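Local coordinates for short chain dehydrogenase (A0QTM2 homolog) (Mycobacterium thermoresistibile, PDB 3SC4), which probably catalyses nicotinamide-cofactor-dependent oxidation or reduction of a substrate not yet identified, as a member of the short chain dehydrogenase family, at residues R197-T202 and A216-P221; K10-S15 and I96-A101; G33-L38 and G64-P69. All blocks are in the same frame, centred on the assembly; numbering follows the deposited sequence.

The three contacts show how backbone pairing takes on a different character with its place in a Rossmann fold. Contact 2 lies deepest, about 8 Å between its centre and that of the chain, and joins strands 11-15 and 96-99 in the middle of the parallel sheet. Contact 3, partly buried, pairs strands 35-40 and 66-71 at one side of that sheet; further backbone bonds between strands 11-15 and 35-40 connect the two contacts. Contact 1 is separate, its nearest atoms about 9 Å from those of contact 2. It ties two loops beyond strand 190-195 through a hydroxyl pair and an arginine whose salt bridges reach outside them, where the sheet contacts rest on regular backbone ladders with apolar side chains packed on the faces.

Contact 1. Residues R197-T202 and A216-P221; sequences RTTVAT and ARSRKP
Two hydroxyls meet because of how their carriers are rotated: Thr-199 sets OG1 between its own N and carbonyl carbon (chi1 48°), and Ser-218 turns OG back beside its N, anti to the carbonyl carbon (chi1 -61°). The result is a hydrogen bond of 2.9 Å between Thr-199 OG1 and Ser-218 OG. Just beyond it the loops join at a single beta bridge, Val-200 with Arg-219. Arg-219 N donates to Thr-199 O at 3.0 Å, and Arg-219 O receives Ala-201 N at 3.0 Å. The CA of Val-200 adds a C-H...O contact to that same Arg-219 O, at 3.2 Å.

Thr-199 O is gripped twice, since Thr-198 OG1 also donates to it over 2.8 Å, from well above the carbonyl plane. This local bond steadies the Thr-198 side chain, across which that of Arg-219 runs at about a right angle. Arg-219 CB lies 3.4 Å from Thr-198 OG1, while Thr-198 CG2 touches the guanidinium obliquely. Farther along, one branch of Val-200 leans on the proline ring, CG1 being 4.0 Å from Pro-221 CD, and Ala-201 CB rests against Ser-218 CB.

The extended arm of Arg-219 carries its guanidinium past the threonine to salt bridges with Asp-261 and Glu-246 and a hydrogen bond with Asn-278. Glu-246 also accepts the backbone N of Arg-197, whose own guanidinium pairs with Asp-247. Thr-202 then occupies the N-cap position of helix 203-209, and the loop after that helix returns through Ser-218 and Arg-219 before helix 222-232 begins. The chemistry implies a polar clasp at the base of this helical excursion: backbone bonds fix where the loops meet, and buried Arg-219, its charge probably balanced by two acids, anchors them to the C-terminal part of the chain.

Contact 2. Residues K10-S15 and I96-A101; sequences KTMFIS and ICVNNA
Met-12 lays its sulfur over the groove between Ile-96 and Val-98 on the neighbouring strand. With CG anti to the backbone N (chi1 176°) and chi2 also extended, SD reaches to 3.6 Å from Val-98 CG2 and 3.8 Å from Ile-96 CG2; the unbranched chain lies in the hollow between two branched ones. Ile-14 meets Val-98 differently: they lie side by side and point the same way, Ile-14 CG1 being 3.8 Å from Val-98 CB. Val-98 is thus the shared bump of this face, with Met-12 at one methyl and Ile-14 along the other. Val-36 and Leu-38 of strand 35-40 continue the apolar surface beyond Ile-14.

The opposite face bears Phe-13 and Cys-97. There the phenylalanine ring leads off from the strand pair to pack on Ala-83, Val-84 and Thr-87 of helix 77-91, whereas Cys-97 sits against Val-131 of helix 114-135. Each flanking helix is therefore met by a different residue of this pair.

Beneath these shapes runs a parallel ladder in which Phe-13 N reaches Ile-96 O at 2.7 Å and Phe-13 O receives Val-98 N at 2.9 Å. At its end the strand 96-99 chain curls round Ser-15 OG, which accepts two backbone donors, Asn-100 N and Ala-101 N, each at 2.9 Å. The second bond is nearly straight (174°), and Ala-101 CB closes over the hydroxyl. A water links Ser-15 OG to Asn-99 OD1, while Asn-99 ND2 is held by Ser-132 and Thr-149.

Such a hydroxyl at the start of the glycine-rich loop that binds the cofactor in relatives, clasped by the turn of an Asn-Asn-Ala sequence, is characteristic of classical short chain dehydrogenases. It probably corresponds to the link between the TGxxxGxG and NNAG motifs, with serine here in the threonine place and the sequence continuing Asn-Asn-Ala-Ser.

Contact 3. Residues G33-L38 and G64-P69; sequences GANVAL and GGQALP
Gly-33 begins the contact as its chain leaves helix 20-30 with positive phi, and its CA points a C-H at Gly-64 O, 3.4 Å away. Gly-64 itself ends helix 53-63 in a Schellman motif, so two helix exits are set side by side before the strands pair. Ala-34 comes next and contributes its carbonyl: the O accepts Gln-66 N at 3.1 Å and lies as close to CA of Gly-65, where there is no side chain to intervene.

Asn-35 opens the strand. With CG beside its backbone N (chi1 -45°), the amide brings OD1 to 3.5 Å from Gln-66 CB on the neighbouring strand. The two amides do not stack, their planes being 62° apart, and Asn-35 ND2 is used the other way, for a hydrogen bond to Thr-11 OG1 on strand 11-15.

Val-36 bonds through both its N and its O, the N donating to Gln-66 O at 2.9 Å and the O accepting Leu-68 N at 3.0 Å. Its side chain packs on strand 11-15. Ala-37 is the small partner of Leu-68, with CB 4.2 Å from Leu-68 CB; both also touch helix 77-91.

Leu-38 finally gives its N to Leu-68 O at 3.1 Å. With CG between the backbone N and carbonyl carbon (chi1 54°), CD2 comes against Pro-69 CA and Leu-68 O. The leucine touches Ala-56 and the proline Tyr-54, both of helix 53-63.

A right-handed beta-alpha-beta crossover is closed in this way, through helix 53-63. Its chemistry implies that backbone bonds do most of the holding: the lack of a side chain at Gly-65 leaves room for Ala-34 O, and the polar amides stay at the start of the strands, ahead of the apolar pairs.

Contact 1. Residues R197-T202 and A216-P221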
ATOM      1  N   ARG B 197      13.381 -13.638 -10.013  1.00 18.54           N
ATOM      2  CA  ARG B 197      14.530 -12.745 -10.093  1.00 18.91           C
ATOM      3  C   ARG B 197      14.701 -12.128 -11.462  1.00 18.86           C
ATOM      4  O   ARG B 197      15.359 -11.095 -11.589  1.00 19.43           O
ATOM      5  CB  ARG B 197      15.835 -13.481  -9.751  1.00 19.60           C
ATOM      6  CG  ARG B 197      16.059 -13.679  -8.303  1.00 19.47           C
ATOM      7  CD  ARG B 197      17.449 -14.203  -8.040  1.00 19.53           C
ATOM      8  NE  ARG B 197      17.737 -14.210  -6.613  1.00 20.35           N
ATOM      9  CZ  ARG B 197      18.420 -13.275  -5.955  1.00 20.85           C
ATOM     10  NH1 ARG B 197      18.915 -12.204  -6.564  1.00 23.19           N
ATOM     11  NH2 ARG B 197      18.612 -13.408  -4.658  1.00 21.53           N
ATOM     12  N   THR B 198      14.181 -12.785 -12.492  1.00 18.77           N
ATOM     13  CA  THR B 198      14.307 -12.287 -13.848  1.00 19.09           C
ATOM     14  C   THR B 198      12.925 -11.985 -14.377  1.00 19.12           C
ATOM     15  O   THR B 198      11.931 -12.352 -13.755  1.00 19.70           O
ATOM     16  CB  THR B 198      14.906 -13.342 -14.757  1.00 19.67           C
ATOM     17  OG1 THR B 198      13.910 -14.343 -15.024  1.00 17.74           O
ATOM     18  CG2 THR B 198      16.147 -13.968 -14.117  1.00 19.59           C
ATOM     19  N   THR B 199      12.838 -11.349 -15.536  1.00 19.93           N
ATOM     20  CA  THR B 199      11.553 -11.237 -16.215  1.00 20.45           C
ATOM     21  C   THR B 199      11.193 -12.634 -16.663  1.00 20.96           C
ATOM     22  O   THR B 199      12.073 -13.415 -16.971  1.00 21.50           O
ATOM     23  CB  THR B 199      11.617 -10.348 -17.451  1.00 20.65           C
ATOM     24  OG1 THR B 199      12.748 -10.731 -18.253  1.00 22.79           O
ATOM     25  CG2 THR B 199      11.781  -8.934 -17.028  1.00 21.34           C
ATOM     26  N   VAL B 200       9.902 -12.930 -16.687  1.00 21.42           N
ATOM     27  CA  VAL B 200       9.385 -14.208 -17.164  1.00 21.83           C
ATOM     28  C   VAL B 200       8.667 -14.034 -18.485  1.00 21.83           C
ATOM     29  O   VAL B 200       7.704 -13.280 -18.569  1.00 22.09           O
ATOM     30  CB  VAL B 200       8.374 -14.820 -16.165  1.00 21.48           C
ATOM     31  CG1 VAL B 200       7.806 -16.095 -16.752  1.00 21.43           C
ATOM     32  CG2 VAL B 200       9.050 -15.091 -14.818  1.00 19.88           C
ATOM     33  N   ALA B 201       9.138 -14.733 -19.510  1.00 22.68           N
ATOM     34  CA  ALA B 201       8.558 -14.647 -20.856  1.00 22.43           C
ATOM     35  C   ALA B 201       7.389 -15.623 -20.956  1.00 22.28           C
ATOM     36  O   ALA B 201       7.525 -16.794 -20.659  1.00 23.08           O
ATOM     37  CB  ALA B 201       9.603 -14.964 -21.901  1.00 22.75           C
ATOM     38  N   THR B 202       6.231 -15.130 -21.342  1.00 22.00           N
ATOM     39  CA  THR B 202       5.049 -15.959 -21.457  1.00 21.98           C
ATOM     40  C   THR B 202       4.617 -15.894 -22.904  1.00 22.55           C
ATOM     41  O   THR B 202       5.133 -15.085 -23.670  1.00 23.21           O
ATOM     42  CB  THR B 202       3.954 -15.436 -20.549  1.00 21.25           C
ATOM     43  OG1 THR B 202       3.531 -14.157 -21.019  1.00 22.30           O
ATOM     44  CG2 THR B 202       4.486 -15.272 -19.148  1.00 19.20           C
ATOM     45  N   ALA B 216      16.084 -14.044 -24.546  1.00 42.08           N
ATOM     46  CA  ALA B 216      17.354 -14.579 -24.064  1.00 41.09           C
ATOM     47  C   ALA B 216      17.656 -14.097 -22.661  1.00 39.14           C
ATOM     48  O   ALA B 216      18.333 -14.774 -21.906  1.00 38.89           O
ATOM     49  CB  ALA B 216      18.500 -14.201 -25.020  1.00 42.12           C
ATOM     50  N   ARG B 217      17.128 -12.939 -22.305  1.00 37.02           N
ATOM     51  CA  ARG B 217      17.353 -12.387 -20.980  1.00 35.94           C
ATOM     52  C   ARG B 217      16.324 -12.845 -19.941  1.00 32.67           C
ATOM     53  O   ARG B 217      16.342 -12.367 -18.831  1.00 31.42           O
ATOM     54  CB  ARG B 217      17.353 -10.847 -21.055  1.00 36.89           C
ATOM     55  CG  ARG B 217      18.334 -10.240 -22.099  1.00 40.90           C
ATOM     56  CD  ARG B 217      18.851  -8.848 -21.667  1.00 44.15           C
ATOM     57  NE  ARG B 217      20.084  -8.934 -20.874  1.00 46.35           N
ATOM     58  CZ  ARG B 217      20.407  -8.148 -19.842  1.00 48.90           C
ATOM     59  NH1 ARG B 217      19.602  -7.186 -19.409  1.00 48.27           N
ATOM     60  NH2 ARG B 217      21.556  -8.338 -19.211  1.00 52.41           N
ATOM     61  N   SER B 218      15.434 -13.766 -20.305  1.00 30.83           N
ATOM     62  CA  SER B 218      14.266 -14.098 -19.484  1.00 28.87           C
ATOM     63  C   SER B 218      14.245 -15.558 -19.075  1.00 28.14           C
ATOM     64  O   SER B 218      15.026 -16.366 -19.573  1.00 29.04           O
ATOM     65  CB  SER B 218      12.978 -13.786 -20.248  1.00 28.29           C
ATOM     66  OG  SER B 218      12.893 -12.412 -20.561  1.00 27.72           O
ATOM     67  N   ARG B 219      13.340 -15.891 -18.165  1.00 26.66           N
ATOM     68  CA  ARG B 219      13.118 -17.282 -17.755  1.00 26.40           C
ATOM     69  C   ARG B 219      11.678 -17.704 -18.026  1.00 25.48           C
ATOM     70  O   ARG B 219      10.793 -16.860 -18.227  1.00 24.40           O
ATOM     71  CB  ARG B 219      13.485 -17.507 -16.279  1.00 26.04           C
ATOM     72  CG  ARG B 219      14.989 -17.591 -16.044  1.00 26.75           C
ATOM     73  CD  ARG B 219      15.376 -17.979 -14.616  1.00 26.68           C
ATOM     74  NE  ARG B 219      16.773 -18.403 -14.598  1.00 26.87           N
ATOM     75  CZ  ARG B 219      17.725 -17.967 -13.772  1.00 26.51           C
ATOM     76  NH1 ARG B 219      17.475 -17.113 -12.789  1.00 26.16           N
ATOM     77  NH2 ARG B 219      18.952 -18.433 -13.917  1.00 27.29           N
ATOM     78  N   LYS B 220      11.470 -19.019 -18.030  1.00 25.66           N
ATOM     79  CA  LYS B 220      10.160 -19.621 -18.293  1.00 25.82           C
ATOM     80  C   LYS B 220       9.228 -19.570 -17.072  1.00 24.28           C
ATOM     81  O   LYS B 220       9.681 -19.476 -15.941  1.00 24.44           O
ATOM     82  CB  LYS B 220      10.326 -21.074 -18.776  1.00 27.15           C
ATOM     83  CG  LYS B 220      11.151 -21.222 -20.053  1.00 30.03           C
ATOM     84  CD  LYS B 220      11.061 -22.629 -20.657  1.00 35.47           C
ATOM     85  CE  LYS B 220      12.122 -23.612 -20.078  1.00 39.18           C
ATOM     86  NZ  LYS B 220      11.819 -25.086 -20.392  1.00 39.29           N
ATOM     87  N   PRO B 221       7.908 -19.629 -17.303  1.00 23.66           N
ATOM     88  CA  PRO B 221       6.964 -19.534 -16.183  1.00 22.75           C
ATOM     89  C   PRO B 221       7.106 -20.656 -15.177  1.00 22.55           C
ATOM     90  O   PRO B 221       6.727 -20.503 -14.018  1.00 21.97           O
ATOM     91  CB  PRO B 221       5.586 -19.585 -16.851  1.00 22.72           C
ATOM     92  CG  PRO B 221       5.825 -19.783 -18.300  1.00 23.49           C
ATOM     93  CD  PRO B 221       7.237 -19.554 -18.613  1.00 23.44           C
TER

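Contact 2. Residues K10-S15 and I96-A101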
ATOM      1  N   LYS B  10      -6.087 -31.836  -2.721  1.00 37.87           N
ATOM      2  CA  LYS B  10      -6.145 -30.521  -2.138  1.00 36.18           C
ATOM      3  C   LYS B  10      -6.825 -29.561  -3.115  1.00 34.07           C
ATOM      4  O   LYS B  10      -6.884 -29.830  -4.323  1.00 34.27           O
ATOM      5  CB  LYS B  10      -4.738 -30.075  -1.740  1.00 35.64           C
ATOM      6  CG  LYS B  10      -4.098 -31.043  -0.724  1.00 39.34           C
ATOM      7  CD  LYS B  10      -3.502 -30.345   0.521  1.00 41.31           C
ATOM      8  CE  LYS B  10      -3.131 -31.341   1.642  1.00 42.68           C
ATOM      9  NZ  LYS B  10      -4.332 -32.087   2.187  1.00 45.44           N
ATOM     10  N   THR B  11      -7.375 -28.471  -2.582  1.00 31.67           N
ATOM     11  CA  THR B  11      -8.117 -27.512  -3.377  1.00 29.87           C
ATOM     12  C   THR B  11      -7.439 -26.154  -3.397  1.00 27.70           C
ATOM     13  O   THR B  11      -7.158 -25.601  -2.349  1.00 27.03           O
ATOM     14  CB  THR B  11      -9.522 -27.356  -2.822  1.00 30.39           C
ATOM     15  OG1 THR B  11     -10.222 -28.592  -3.000  1.00 31.64           O
ATOM     16  CG2 THR B  11     -10.276 -26.260  -3.557  1.00 29.08           C
ATOM     17  N   MET B  12      -7.196 -25.621  -4.596  1.00 26.46           N
ATOM     18  CA  MET B  12      -6.657 -24.265  -4.779  1.00 25.17           C
ATOM     19  C   MET B  12      -7.665 -23.265  -5.341  1.00 24.64           C
ATOM     20  O   MET B  12      -8.387 -23.570  -6.286  1.00 25.16           O
ATOM     21  CB  MET B  12      -5.468 -24.290  -5.728  1.00 24.93           C
ATOM     22  CG  MET B  12      -4.907 -22.903  -6.055  1.00 24.67           C
ATOM     23  SD  MET B  12      -3.201 -22.983  -6.628  1.00 26.72           S
ATOM     24  CE  MET B  12      -3.407 -23.456  -8.317  1.00 20.70           C
ATOM     25  N   PHE B  13      -7.682 -22.065  -4.763  1.00 23.82           N
ATOM     26  CA  PHE B  13      -8.376 -20.916  -5.328  1.00 23.27           C
ATOM     27  C   PHE B  13      -7.340 -19.930  -5.870  1.00 22.23           C
ATOM     28  O   PHE B  13      -6.510 -19.434  -5.122  1.00 22.11           O
ATOM     29  CB  PHE B  13      -9.227 -20.223  -4.275  1.00 22.88           C
ATOM     30  CG  PHE B  13     -10.147 -19.165  -4.849  1.00 23.92           C
ATOM     31  CD1 PHE B  13     -11.429 -19.497  -5.295  1.00 23.48           C
ATOM     32  CD2 PHE B  13      -9.730 -17.847  -4.955  1.00 22.16           C
ATOM     33  CE1 PHE B  13     -12.267 -18.535  -5.819  1.00 23.51           C
ATOM     34  CE2 PHE B  13     -10.559 -16.881  -5.492  1.00 22.41           C
ATOM     35  CZ  PHE B  13     -11.846 -17.226  -5.913  1.00 22.88           C
ATOM     36  N   ILE B  14      -7.396 -19.628  -7.155  1.00 21.83           N
ATOM     37  CA  ILE B  14      -6.403 -18.754  -7.753  1.00 21.21           C
ATOM     38  C   ILE B  14      -7.069 -17.624  -8.538  1.00 21.47           C
ATOM     39  O   ILE B  14      -7.980 -17.861  -9.331  1.00 21.43           O
ATOM     40  CB  ILE B  14      -5.373 -19.549  -8.615  1.00 21.33           C
ATOM     41  CG1 ILE B  14      -4.277 -18.619  -9.135  1.00 21.28           C
ATOM     42  CG2 ILE B  14      -6.037 -20.293  -9.749  1.00 19.92           C
ATOM     43  CD1 ILE B  14      -3.156 -19.349  -9.862  1.00 20.68           C
ATOM     44  N   SER B  15      -6.657 -16.391  -8.234  1.00 21.26           N
ATOM     45  CA  SER B  15      -7.060 -15.231  -9.001  1.00 21.78           C
ATOM     46  C   SER B  15      -6.118 -15.156 -10.189  1.00 22.31           C
ATOM     47  O   SER B  15      -4.888 -15.320 -10.068  1.00 22.49           O
ATOM     48  CB  SER B  15      -6.983 -13.941  -8.194  1.00 21.00           C
ATOM     49  OG  SER B  15      -5.632 -13.607  -7.910  1.00 19.82           O
ATOM     50  N   ILE B  96      -5.418 -23.882  -0.541  1.00 24.11           N
ATOM     51  CA  ILE B  96      -4.469 -22.980  -1.129  1.00 22.39           C
ATOM     52  C   ILE B  96      -5.192 -21.782  -1.781  1.00 21.98           C
ATOM     53  O   ILE B  96      -6.144 -21.949  -2.542  1.00 21.94           O
ATOM     54  CB  ILE B  96      -3.636 -23.705  -2.188  1.00 22.54           C
ATOM     55  CG1 ILE B  96      -2.953 -24.915  -1.568  1.00 21.25           C
ATOM     56  CG2 ILE B  96      -2.584 -22.736  -2.838  1.00 20.06           C
ATOM     57  CD1 ILE B  96      -2.403 -25.852  -2.592  1.00 19.07           C
ATOM     58  N   CYS B  97      -4.753 -20.578  -1.422  1.00 20.83           N
ATOM     59  CA  CYS B  97      -5.216 -19.352  -2.028  1.00 20.21           C
ATOM     60  C   CYS B  97      -4.014 -18.684  -2.679  1.00 19.00           C
ATOM     61  O   CYS B  97      -3.057 -18.341  -1.988  1.00 18.52           O
ATOM     62  CB  CYS B  97      -5.780 -18.438  -0.955  1.00 20.36           C
ATOM     63  SG  CYS B  97      -6.294 -16.823  -1.588  1.00 20.94           S
ATOM     64  N   VAL B  98      -4.030 -18.554  -4.000  1.00 18.28           N
ATOM     65  CA  VAL B  98      -2.957 -17.863  -4.698  1.00 17.54           C
ATOM     66  C   VAL B  98      -3.482 -16.556  -5.250  1.00 17.13           C
ATOM     67  O   VAL B  98      -4.385 -16.550  -6.050  1.00 16.82           O
ATOM     68  CB  VAL B  98      -2.387 -18.683  -5.851  1.00 17.66           C
ATOM     69  CG1 VAL B  98      -1.416 -17.835  -6.651  1.00 16.55           C
ATOM     70  CG2 VAL B  98      -1.714 -19.938  -5.325  1.00 17.55           C
ATOM     71  N   ASN B  99      -2.899 -15.451  -4.806  1.00 17.14           N
ATOM     72  CA  ASN B  99      -3.221 -14.129  -5.324  1.00 17.08           C
ATOM     73  C   ASN B  99      -2.266 -13.779  -6.446  1.00 17.61           C
ATOM     74  O   ASN B  99      -1.138 -13.331  -6.206  1.00 16.07           O
ATOM     75  CB  ASN B  99      -3.145 -13.071  -4.215  1.00 16.76           C
ATOM     76  CG  ASN B  99      -4.162 -13.306  -3.128  1.00 15.96           C
ATOM     77  OD1 ASN B  99      -5.355 -13.268  -3.380  1.00 16.51           O
ATOM     78  ND2 ASN B  99      -3.695 -13.557  -1.921  1.00 11.13           N
ATOM     79  N   ASN B 100      -2.730 -14.016  -7.673  1.00 19.80           N
ATOM     80  CA  ASN B 100      -1.932 -13.775  -8.884  1.00 21.17           C
ATOM     81  C   ASN B 100      -2.485 -12.664  -9.793  1.00 20.74           C
ATOM     82  O   ASN B 100      -1.747 -12.111 -10.550  1.00 21.05           O
ATOM     83  CB  ASN B 100      -1.765 -15.096  -9.657  1.00 22.29           C
ATOM     84  CG  ASN B 100      -1.298 -14.892 -11.121  1.00 25.09           C
ATOM     85  OD1 ASN B 100      -0.181 -14.413 -11.370  1.00 28.12           O
ATOM     86  ND2 ASN B 100      -2.174 -15.241 -12.084  1.00 25.57           N
ATOM     87  N   ALA B 101      -3.757 -12.321  -9.707  1.00 21.39           N
ATOM     88  CA  ALA B 101      -4.319 -11.261 -10.553  1.00 21.93           C
ATOM     89  C   ALA B 101      -3.466 -10.010 -10.439  1.00 22.19           C
ATOM     90  O   ALA B 101      -3.048  -9.634  -9.345  1.00 22.32           O
ATOM     91  CB  ALA B 101      -5.732 -10.956 -10.161  1.00 21.63           C
TER
HETATM   92  O   HOH W   1      -5.918 -12.124  -5.755  1.00  8.23           O

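Contact 3. Residues G33-L38 and G64-P69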
ATOM      1  N   GLY B  33      -3.079 -34.079  -8.985  1.00 34.94           N
ATOM      2  CA  GLY B  33      -4.476 -34.501  -8.787  1.00 35.96           C
ATOM      3  C   GLY B  33      -5.261 -33.588  -7.858  1.00 35.70           C
ATOM      4  O   GLY B  33      -6.120 -34.046  -7.088  1.00 36.80           O
ATOM      5  N   ALA B  34      -4.957 -32.289  -7.935  1.00 34.01           N
ATOM      6  CA  ALA B  34      -5.577 -31.275  -7.082  1.00 33.24           C
ATOM      7  C   ALA B  34      -6.786 -30.688  -7.789  1.00 32.62           C
ATOM      8  O   ALA B  34      -6.922 -30.813  -9.004  1.00 32.31           O
ATOM      9  CB  ALA B  34      -4.567 -30.157  -6.763  1.00 31.89           C
ATOM     10  N   ASN B  35      -7.658 -30.058  -7.010  1.00 32.17           N
ATOM     11  CA  ASN B  35      -8.723 -29.220  -7.552  1.00 31.97           C
ATOM     12  C   ASN B  35      -8.237 -27.760  -7.633  1.00 30.32           C
ATOM     13  O   ASN B  35      -7.482 -27.305  -6.772  1.00 29.34           O
ATOM     14  CB  ASN B  35      -9.980 -29.325  -6.693  1.00 32.74           C
ATOM     15  CG  ASN B  35     -10.318 -30.775  -6.323  1.00 34.64           C
ATOM     16  OD1 ASN B  35     -10.212 -31.695  -7.144  1.00 33.14           O
ATOM     17  ND2 ASN B  35     -10.698 -30.979  -5.065  1.00 33.99           N
ATOM     18  N   VAL B  36      -8.646 -27.055  -8.688  1.00 29.50           N
ATOM     19  CA  VAL B  36      -8.282 -25.671  -8.882  1.00 27.89           C
ATOM     20  C   VAL B  36      -9.477 -24.864  -9.366  1.00 28.00           C
ATOM     21  O   VAL B  36      -9.990 -25.101 -10.437  1.00 28.83           O
ATOM     22  CB  VAL B  36      -7.185 -25.536  -9.938  1.00 27.50           C
ATOM     23  CG1 VAL B  36      -6.886 -24.046 -10.206  1.00 26.01           C
ATOM     24  CG2 VAL B  36      -5.929 -26.274  -9.504  1.00 26.42           C
ATOM     25  N   ALA B  37      -9.929 -23.914  -8.566  1.00 27.79           N
ATOM     26  CA  ALA B  37     -10.925 -22.937  -9.004  1.00 27.60           C
ATOM     27  C   ALA B  37     -10.167 -21.703  -9.439  1.00 26.43           C
ATOM     28  O   ALA B  37      -9.229 -21.283  -8.761  1.00 25.59           O
ATOM     29  CB  ALA B  37     -11.899 -22.596  -7.874  1.00 28.00           C
ATOM     30  N   LEU B  38     -10.542 -21.152 -10.588  1.00 26.81           N
ATOM     31  CA  LEU B  38      -9.860 -19.992 -11.147  1.00 25.87           C
ATOM     32  C   LEU B  38     -10.914 -18.961 -11.471  1.00 26.43           C
ATOM     33  O   LEU B  38     -11.959 -19.286 -12.047  1.00 26.78           O
ATOM     34  CB  LEU B  38      -9.011 -20.354 -12.375  1.00 25.68           C
ATOM     35  CG  LEU B  38      -9.580 -21.104 -13.599  1.00 25.87           C
ATOM     36  CD1 LEU B  38      -8.581 -21.081 -14.734  1.00 25.56           C
ATOM     37  CD2 LEU B  38      -9.908 -22.519 -13.297  1.00 25.72           C
ATOM     38  N   GLY B  64      -4.185 -33.412 -14.992  1.00 39.93           N
ATOM     39  CA  GLY B  64      -4.605 -34.439 -14.011  1.00 40.91           C
ATOM     40  C   GLY B  64      -5.496 -33.965 -12.873  1.00 40.82           C
ATOM     41  O   GLY B  64      -5.811 -34.728 -11.959  1.00 41.52           O
ATOM     42  N   GLY B  65      -5.905 -32.702 -12.918  1.00 39.98           N
ATOM     43  CA  GLY B  65      -6.689 -32.113 -11.837  1.00 39.26           C
ATOM     44  C   GLY B  65      -8.118 -31.905 -12.254  1.00 39.59           C
ATOM     45  O   GLY B  65      -8.526 -32.279 -13.361  1.00 39.91           O
ATOM     46  N   GLN B  66      -8.878 -31.304 -11.346  1.00 39.47           N
ATOM     47  CA  GLN B  66     -10.265 -30.932 -11.601  1.00 40.14           C
ATOM     48  C   GLN B  66     -10.301 -29.397 -11.632  1.00 37.94           C
ATOM     49  O   GLN B  66      -9.647 -28.739 -10.821  1.00 37.15           O
ATOM     50  CB  GLN B  66     -11.181 -31.531 -10.520  1.00 41.75           C
ATOM     51  CG  GLN B  66     -11.998 -32.784 -10.927  1.00 46.76           C
ATOM     52  CD  GLN B  66     -11.191 -33.891 -11.679  1.00 52.51           C
ATOM     53  OE1 GLN B  66     -10.308 -34.559 -11.103  1.00 54.28           O
ATOM     54  NE2 GLN B  66     -11.527 -34.098 -12.968  1.00 53.57           N
ATOM     55  N   ALA B  67     -11.028 -28.834 -12.592  1.00 36.89           N
ATOM     56  CA  ALA B  67     -11.042 -27.392 -12.806  1.00 35.19           C
ATOM     57  C   ALA B  67     -12.431 -26.818 -12.609  1.00 35.06           C
ATOM     58  O   ALA B  67     -13.424 -27.441 -12.955  1.00 36.08           O
ATOM     59  CB  ALA B  67     -10.526 -27.041 -14.194  1.00 34.57           C
ATOM     60  N   LEU B  68     -12.483 -25.616 -12.043  1.00 33.67           N
ATOM     61  CA  LEU B  68     -13.733 -24.894 -11.868  1.00 33.42           C
ATOM     62  C   LEU B  68     -13.497 -23.455 -12.325  1.00 31.84           C
ATOM     63  O   LEU B  68     -13.122 -22.600 -11.531  1.00 30.90           O
ATOM     64  CB  LEU B  68     -14.194 -24.951 -10.409  1.00 33.37           C
ATOM     65  CG  LEU B  68     -15.559 -24.312 -10.165  1.00 33.65           C
ATOM     66  CD1 LEU B  68     -16.675 -25.098 -10.866  1.00 34.07           C
ATOM     67  CD2 LEU B  68     -15.816 -24.187  -8.665  1.00 31.89           C
ATOM     68  N   PRO B  69     -13.689 -23.192 -13.619  1.00 31.15           N
ATOM     69  CA  PRO B  69     -13.551 -21.822 -14.079  1.00 30.01           C
ATOM     70  C   PRO B  69     -14.747 -21.029 -13.628  1.00 29.98           C
ATOM     71  O   PRO B  69     -15.855 -21.498 -13.757  1.00 31.31           O
ATOM     72  CB  PRO B  69     -13.563 -21.965 -15.598  1.00 30.91           C
ATOM     73  CG  PRO B  69     -14.422 -23.201 -15.850  1.00 31.90           C
ATOM     74  CD  PRO B  69     -14.133 -24.107 -14.686  1.00 32.10           C
TER